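Local coordinates for protein putative phophotriesterase (Proteus mirabilis, PDB 3RHG) that belongs to the phosphotriesterase family of metal-dependent hydrolases, binds two divalent metal ions per subunit and probably hydrolyses ester bonds, at residues D238-M243 / L250-I255; S230-K235 / A266-M271; L214-G219 / L244-W249. All coordinates share one frame; numbering follows the deposited sequence.

Contact 1: residues D238-M243 / L250-I255; sequences DYQCKM and LEFDMI. With BEZ (benzoic acid), chain D.
The carboxamide of Gln-240 meets the Phe-252 ring at its edge: OE1 lies near the ring plane, 3.4 Å from CZ of Phe-252, and the amide and ring planes stand 82° apart. Within the helix, Met-243 CG lies over one face of the Tyr-239 ring, 4.1 Å above its plane and offset toward the rim. Gln-240 and Phe-252 come from opposite directions, the one from helix 237-245 and the other from strand 249-252. Thr-273, Val-277 and Leu-280 of helix 270-282 also touch the Phe-252 side chain. Gln-240 CG sits beside the backbone N (chi1 -65°) and the chain beyond it is extended, which carries the amide past Leu-250 to the ring; NE2 is then held by a hydrogen bond to Ser-233 OG. Leu-250 turns its two branches to different residues of the helix: CD1 packs 3.6 Å from Gln-240 CB, while CD2 lies 4.0 Å from Met-243 CB. Just past the strand, Met-254 bends at its last torsion (chi3 67°), with CE 3.8 Å from C4 of the bound benzoic acid. Asp-253 OD1 bonds ND1 of the zinc ligand His-229. Strand 225-227, helix 237-245 and strand 249-252 form a beta-alpha-beta unit of the amidohydrolase (beta/alpha)8 barrel.

Contact 2: residues S230-K235 / A266-M271; sequences SDPSGK and AAPSVM
Pro-268 presses the CG corner of its ring against the carbonyl oxygen and CB of Asp-231, with CG 3.5 Å from Asp-231 O and 3.8 Å from Asp-231 CB. Its CD faces Pro-232 across the contact, 4.1 Å from Pro-232 CG, and the two rings cross obliquely. The segments meet by packing, without a hydrogen bond between them. Behind this first shell, the turn is held from within. Ser-230 O accepts both Ser-233 N and Ser-233 OG from the same face of its carbonyl plane; the hydroxyl bond is 3.0 Å from OG to O, with the donor tilted 24° from that plane. Asp-231 O, besides touching Pro-268, accepts Gly-234 N at 3.0 Å. The Asp-231 carboxylate has its main partner in Met-254 N, bonded to OD1, which ties the turn to the chain beyond strand 249-252. On the other segment, Ser-269 occupies the N-cap position of helix 270-282, its OG accepting from Asp-272 N. Val-270 packs on Tyr-60 and Met-271 on Ser-260, both of the second subunit. The turn directly follows the zinc ligand His-229, so the contact belongs to the loops at the C-terminal ends of the strands that surround a (beta/alpha)8-barrel active site.

Contact 3: residues L214-G219 / L244-W249; sequences LLTEMG and LDRGVW
Arg-246 opens its contact with Leu-215 at CB, which lies 4.1 Å from Leu-215 CD1. CG is set beside the backbone N (chi1 -60°), and the chain runs extended through CD before bending at chi3 (68°), a course that takes the guanidinium to helix 207-217. NH2 ends 3.3 Å from Thr-216 OG1, which approaches at the edge of the guanidinium, near its plane. The two side chains cross at about a right angle, and the geometry is too poor for a hydrogen bond. Both NH1 and NH2 have hydrogen-bond partners just beyond the segments; NH1 makes salt bridges to Asp-208 and Asp-212, acids of the same helix, and these probably fix the direction of the arginine's end. Nearer the backbone, one methyl of Leu-215 serves two partners: CD1 is 3.7 Å from Arg-246 O and 4.0 Å from Val-248 CG1. Ile-225 and Pro-222 extend this apolar patch, both touching Leu-215 and Val-248. The chain turns after helix 237-245, where Gly-247 has a positive phi of 104° and its N bonds Leu-244 O at 2.9 Å, and Val-248 follows, toward the leucine. Away from the metal site, the contact joins the last turns of helix 207-217 to the turn leading from the next helix into strand 249-252, a pairing of successive helices around a (beta/alpha)8 barrel.

In the fold
Contact 1 is fully buried, whereas contacts 2 and 3 are partly open. Contacts 1 and 3 share helix 237-245 and touch where Leu-250 CG lies 3.7 Å from Leu-244 CD2, so one helix packs inward on its following strand, while the turn that follows it meets the preceding helix 207-217. Contacts 1 and 2 are joined by Asp-231 with Met-254 N and by Gln-240 with Ser-233. Their chemistry follows their place: apolar packing with an amide at a ring edge between the barrel strand and its covering helix, proline against backbone near the active-site mouth and the subunit interface, and a small leucine-valine contact beside an arginine salt-bridged to acids of the preceding helix, away from the metals.

Contact 1: residues D238-M243 / L250-I255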
# COMPACT_ATOMS: atom_id res chain seq x y z
N ASP A 238 22.88 5.49 9.29
CA ASP A 238 23.95 6.36 9.76
C ASP A 238 23.40 7.75 10.09
O ASP A 238 23.72 8.34 11.13
CB ASP A 238 25.10 6.49 8.74
CG ASP A 238 25.92 5.21 8.59
OD1 ASP A 238 25.75 4.28 9.40
OD2 ASP A 238 26.76 5.13 7.65
N TYR A 239 22.59 8.29 9.18
CA TYR A 239 21.96 9.60 9.41
C TYR A 239 21.07 9.57 10.65
O TYR A 239 21.13 10.47 11.50
CB TYR A 239 21.09 9.94 8.21
CG TYR A 239 20.17 11.13 8.39
CD1 TYR A 239 20.67 12.43 8.38
CD2 TYR A 239 18.79 10.96 8.49
CE1 TYR A 239 19.83 13.54 8.50
CE2 TYR A 239 17.93 12.06 8.62
CZ TYR A 239 18.46 13.35 8.59
OH TYR A 239 17.62 14.46 8.67
N GLN A 240 20.21 8.57 10.75
CA GLN A 240 19.26 8.54 11.86
C GLN A 240 19.98 8.41 13.21
O GLN A 240 19.65 9.13 14.15
CB GLN A 240 18.20 7.47 11.68
CG GLN A 240 17.29 7.73 10.47
CD GLN A 240 15.93 7.05 10.56
OE1 GLN A 240 15.81 5.97 11.13
NE2 GLN A 240 14.90 7.70 10.03
N CYS A 241 20.97 7.54 13.30
CA CYS A 241 21.75 7.45 14.54
C CYS A 241 22.52 8.75 14.85
O CYS A 241 22.69 9.11 16.02
CB CYS A 241 22.70 6.24 14.51
SG CYS A 241 21.80 4.69 14.53
N LYS A 242 22.99 9.45 13.81
CA LYS A 242 23.67 10.73 14.00
C LYS A 242 22.71 11.72 14.68
O LYS A 242 23.10 12.48 15.58
CB LYS A 242 24.14 11.26 12.65
CG LYS A 242 25.12 12.42 12.69
CD LYS A 242 25.50 12.81 11.25
CE LYS A 242 26.91 13.36 11.13
NZ LYS A 242 27.02 14.75 11.64
N MET A 243 21.45 11.71 14.26
CA MET A 243 20.46 12.62 14.84
C MET A 243 20.15 12.21 16.27
O MET A 243 20.09 13.04 17.18
CB MET A 243 19.16 12.62 14.02
CG MET A 243 19.32 13.13 12.59
SD MET A 243 20.05 14.78 12.45
CE MET A 243 21.75 14.41 11.96
N LEU A 250 13.33 10.98 17.21
CA LEU A 250 12.94 10.75 15.83
C LEU A 250 11.49 10.29 15.82
O LEU A 250 11.14 9.33 16.50
CB LEU A 250 13.83 9.70 15.13
CG LEU A 250 15.28 10.15 14.89
CD1 LEU A 250 15.99 9.10 14.01
CD2 LEU A 250 15.35 11.52 14.24
N GLU A 251 10.67 10.96 15.03
CA GLU A 251 9.26 10.62 14.94
C GLU A 251 8.96 9.98 13.60
O GLU A 251 9.22 10.57 12.53
CB GLU A 251 8.41 11.88 15.12
CG GLU A 251 6.92 11.68 14.96
CD GLU A 251 6.19 12.96 15.26
OE1 GLU A 251 5.93 13.78 14.32
OE2 GLU A 251 5.93 13.19 16.45
N PHE A 252 8.45 8.75 13.65
CA PHE A 252 8.00 8.01 12.49
C PHE A 252 6.51 8.20 12.48
O PHE A 252 5.77 7.46 13.14
CB PHE A 252 8.39 6.52 12.61
CG PHE A 252 9.88 6.28 12.48
CD1 PHE A 252 10.42 5.81 11.28
CD2 PHE A 252 10.73 6.55 13.55
CE1 PHE A 252 11.80 5.61 11.15
CE2 PHE A 252 12.11 6.34 13.45
CZ PHE A 252 12.65 5.86 12.25
N ASP A 253 6.07 9.24 11.79
CA ASP A 253 4.68 9.64 11.84
C ASP A 253 3.93 9.38 10.53
O ASP A 253 2.83 9.90 10.33
CB ASP A 253 4.58 11.13 12.22
CG ASP A 253 5.52 11.99 11.41
OD1 ASP A 253 5.68 11.69 10.23
OD2 ASP A 253 6.13 12.93 11.97
N MET A 254 4.50 8.54 9.65
CA MET A 254 3.85 8.25 8.36
C MET A 254 3.47 6.79 8.30
O MET A 254 3.37 6.18 7.23
CB MET A 254 4.77 8.63 7.20
CG MET A 254 5.14 10.10 7.24
SD MET A 254 6.57 10.54 6.22
CE MET A 254 5.94 10.25 4.58
N ILE A 255 3.24 6.20 9.48
CA ILE A 255 3.02 4.76 9.53
C ILE A 255 1.66 4.44 8.98
O ILE A 255 0.64 4.91 9.51
CB ILE A 255 3.22 4.23 10.97
CG1 ILE A 255 4.69 4.40 11.37
CG2 ILE A 255 2.80 2.73 11.09
CD1 ILE A 255 4.97 4.09 12.83
C BEZ D . 5.63 16.08 2.63
O1 BEZ D . 6.63 16.65 3.12
O2 BEZ D . 5.26 16.37 1.47
C1 BEZ D . 4.88 15.05 3.41
C2 BEZ D . 5.18 14.80 4.75
C3 BEZ D . 4.46 13.85 5.46
C4 BEZ D . 3.46 13.12 4.83
C5 BEZ D . 3.18 13.36 3.49
C6 BEZ D . 3.88 14.32 2.77

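Contact 2: residues S230-K235 / A266-M271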
# COMPACT_ATOMS: atom_id res chain seq x y z
N SER A 230 10.53 11.34 9.89
CA SER A 230 11.79 10.62 9.83
C SER A 230 11.63 9.35 9.00
O SER A 230 12.64 8.73 8.63
CB SER A 230 12.25 10.27 11.26
OG SER A 230 12.52 11.44 12.02
N ASP A 231 10.39 8.95 8.70
CA ASP A 231 10.15 7.64 8.06
C ASP A 231 10.95 7.44 6.76
O ASP A 231 11.55 6.39 6.57
CB ASP A 231 8.65 7.39 7.79
CG ASP A 231 7.75 7.84 8.94
OD1 ASP A 231 6.91 7.02 9.37
OD2 ASP A 231 7.87 9.01 9.41
N PRO A 232 10.97 8.45 5.86
CA PRO A 232 11.64 8.16 4.58
C PRO A 232 13.16 8.08 4.67
O PRO A 232 13.80 7.75 3.67
CB PRO A 232 11.21 9.34 3.68
CG PRO A 232 9.94 9.88 4.33
CD PRO A 232 10.25 9.74 5.82
N SER A 233 13.73 8.40 5.84
CA SER A 233 15.17 8.19 6.03
C SER A 233 15.47 6.92 6.82
O SER A 233 16.60 6.71 7.27
CB SER A 233 15.86 9.41 6.65
OG SER A 233 15.33 9.74 7.92
N GLY A 234 14.47 6.05 6.93
CA GLY A 234 14.62 4.86 7.81
C GLY A 234 15.70 3.88 7.32
O GLY A 234 16.26 3.13 8.15
N LYS A 235 16.02 3.88 6.02
CA LYS A 235 17.09 3.01 5.50
C LYS A 235 18.46 3.60 5.79
O LYS A 235 19.49 2.91 5.75
CB LYS A 235 16.93 2.80 3.98
CG LYS A 235 15.69 2.01 3.59
CD LYS A 235 15.44 2.10 2.09
CE LYS A 235 14.18 1.34 1.69
NZ LYS A 235 14.28 -0.11 2.02
N ALA A 266 7.76 8.67 -2.70
CA ALA A 266 6.81 7.66 -2.29
C ALA A 266 7.01 7.34 -0.83
O ALA A 266 8.13 7.44 -0.31
CB ALA A 266 6.96 6.39 -3.14
N ALA A 267 5.94 6.96 -0.15
CA ALA A 267 6.06 6.78 1.30
C ALA A 267 6.66 5.41 1.58
O ALA A 267 6.31 4.44 0.89
CB ALA A 267 4.69 6.91 1.97
N PRO A 268 7.52 5.29 2.60
CA PRO A 268 8.00 3.94 2.94
C PRO A 268 6.84 3.03 3.30
O PRO A 268 5.83 3.49 3.83
CB PRO A 268 8.90 4.13 4.16
CG PRO A 268 8.87 5.57 4.49
CD PRO A 268 8.11 6.34 3.45
N SER A 269 6.99 1.74 3.02
CA SER A 269 5.95 0.80 3.37
C SER A 269 5.96 0.58 4.87
O SER A 269 6.94 0.89 5.55
CB SER A 269 6.17 -0.54 2.67
OG SER A 269 7.30 -1.20 3.22
N VAL A 270 4.85 0.06 5.39
CA VAL A 270 4.79 -0.30 6.80
C VAL A 270 5.92 -1.25 7.16
O VAL A 270 6.60 -1.04 8.17
CB VAL A 270 3.41 -0.88 7.18
CG1 VAL A 270 3.45 -1.41 8.61
CG2 VAL A 270 2.30 0.20 7.02
N MET A 271 6.13 -2.30 6.37
CA MET A 271 7.19 -3.25 6.69
C MET A 271 8.58 -2.60 6.66
O MET A 271 9.44 -2.97 7.44
CB MET A 271 7.16 -4.49 5.77
CG MET A 271 5.96 -5.40 6.00
SD MET A 271 5.67 -5.86 7.72
CE MET A 271 7.08 -6.89 8.06

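Contact 3: residues L214-G219 / L244-W249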
# COMPACT_ATOMS: atom_id res chain seq x y z
N LEU A 214 18.82 24.75 16.18
CA LEU A 214 18.05 24.58 17.41
C LEU A 214 18.94 24.31 18.61
O LEU A 214 18.69 24.84 19.68
CB LEU A 214 17.04 23.43 17.28
CG LEU A 214 15.89 23.71 16.32
CD1 LEU A 214 15.02 22.44 16.15
CD2 LEU A 214 15.05 24.90 16.84
N LEU A 215 19.95 23.46 18.42
CA LEU A 215 20.74 23.01 19.56
C LEU A 215 21.99 23.87 19.76
O LEU A 215 22.22 24.38 20.85
CB LEU A 215 21.12 21.53 19.43
CG LEU A 215 19.95 20.58 19.12
CD1 LEU A 215 20.44 19.12 19.06
CD2 LEU A 215 18.86 20.75 20.19
N THR A 216 22.80 24.02 18.72
CA THR A 216 24.08 24.71 18.85
C THR A 216 23.87 26.21 19.02
O THR A 216 24.42 26.81 19.94
CB THR A 216 25.00 24.41 17.64
OG1 THR A 216 25.05 22.99 17.43
CG2 THR A 216 26.41 24.92 17.89
N GLU A 217 23.06 26.80 18.15
CA GLU A 217 22.85 28.24 18.17
C GLU A 217 21.85 28.68 19.24
O GLU A 217 22.16 29.57 20.06
CB GLU A 217 22.41 28.74 16.78
CG GLU A 217 22.15 30.24 16.74
CD GLU A 217 21.57 30.73 15.42
OE1 GLU A 217 21.61 29.98 14.41
OE2 GLU A 217 21.06 31.87 15.39
N MET A 218 20.66 28.07 19.24
CA MET A 218 19.59 28.53 20.14
C MET A 218 19.64 27.89 21.53
O MET A 218 18.97 28.37 22.45
CB MET A 218 18.21 28.31 19.52
CG MET A 218 18.04 28.99 18.15
SD MET A 218 18.42 30.78 18.08
CE MET A 218 17.00 31.46 18.98
N GLY A 219 20.42 26.83 21.69
CA GLY A 219 20.58 26.22 23.02
C GLY A 219 19.36 25.48 23.55
O GLY A 219 19.17 25.38 24.77
N LEU A 244 19.94 10.91 16.47
CA LEU A 244 19.63 10.42 17.81
C LEU A 244 20.77 10.73 18.77
O LEU A 244 20.55 11.03 19.96
CB LEU A 244 19.33 8.93 17.77
CG LEU A 244 18.03 8.53 17.04
CD1 LEU A 244 18.07 7.07 16.55
CD2 LEU A 244 16.82 8.75 17.94
N ASP A 245 22.00 10.66 18.27
CA ASP A 245 23.16 10.90 19.13
C ASP A 245 23.22 12.36 19.59
O ASP A 245 23.86 12.67 20.60
CB ASP A 245 24.46 10.49 18.45
CG ASP A 245 24.65 9.00 18.41
OD1 ASP A 245 23.92 8.28 19.14
OD2 ASP A 245 25.54 8.54 17.65
N ARG A 246 22.54 13.25 18.87
CA ARG A 246 22.44 14.64 19.28
C ARG A 246 21.35 14.86 20.33
O ARG A 246 21.19 15.97 20.85
CB ARG A 246 22.29 15.58 18.06
CG ARG A 246 23.48 15.48 17.11
CD ARG A 246 23.43 16.50 15.97
NE ARG A 246 23.61 17.84 16.48
CZ ARG A 246 23.73 18.92 15.71
NH1 ARG A 246 23.68 18.78 14.38
NH2 ARG A 246 23.90 20.12 16.27
N GLY A 247 20.60 13.80 20.64
CA GLY A 247 19.72 13.84 21.81
C GLY A 247 18.24 14.03 21.52
O GLY A 247 17.43 13.99 22.44
N VAL A 248 17.88 14.21 20.25
CA VAL A 248 16.51 14.52 19.89
C VAL A 248 15.68 13.26 19.67
O VAL A 248 16.23 12.15 19.59
CB VAL A 248 16.44 15.40 18.61
CG1 VAL A 248 17.22 16.70 18.85
CG2 VAL A 248 16.90 14.62 17.36
N TRP A 249 14.37 13.43 19.55
CA TRP A 249 13.47 12.34 19.22
C TRP A 249 13.32 12.20 17.72
O TRP A 249 13.19 13.22 17.01
CB TRP A 249 12.08 12.60 19.81
CG TRP A 249 12.03 12.68 21.30
CD1 TRP A 249 12.35 13.76 22.08
CD2 TRP A 249 11.61 11.64 22.20
NE1 TRP A 249 12.15 13.45 23.42
CE2 TRP A 249 11.67 12.17 23.51
CE3 TRP A 249 11.14 10.33 22.02
CZ2 TRP A 249 11.34 11.41 24.65
CZ3 TRP A 249 10.81 9.57 23.16
CH2 TRP A 249 10.89 10.13 24.45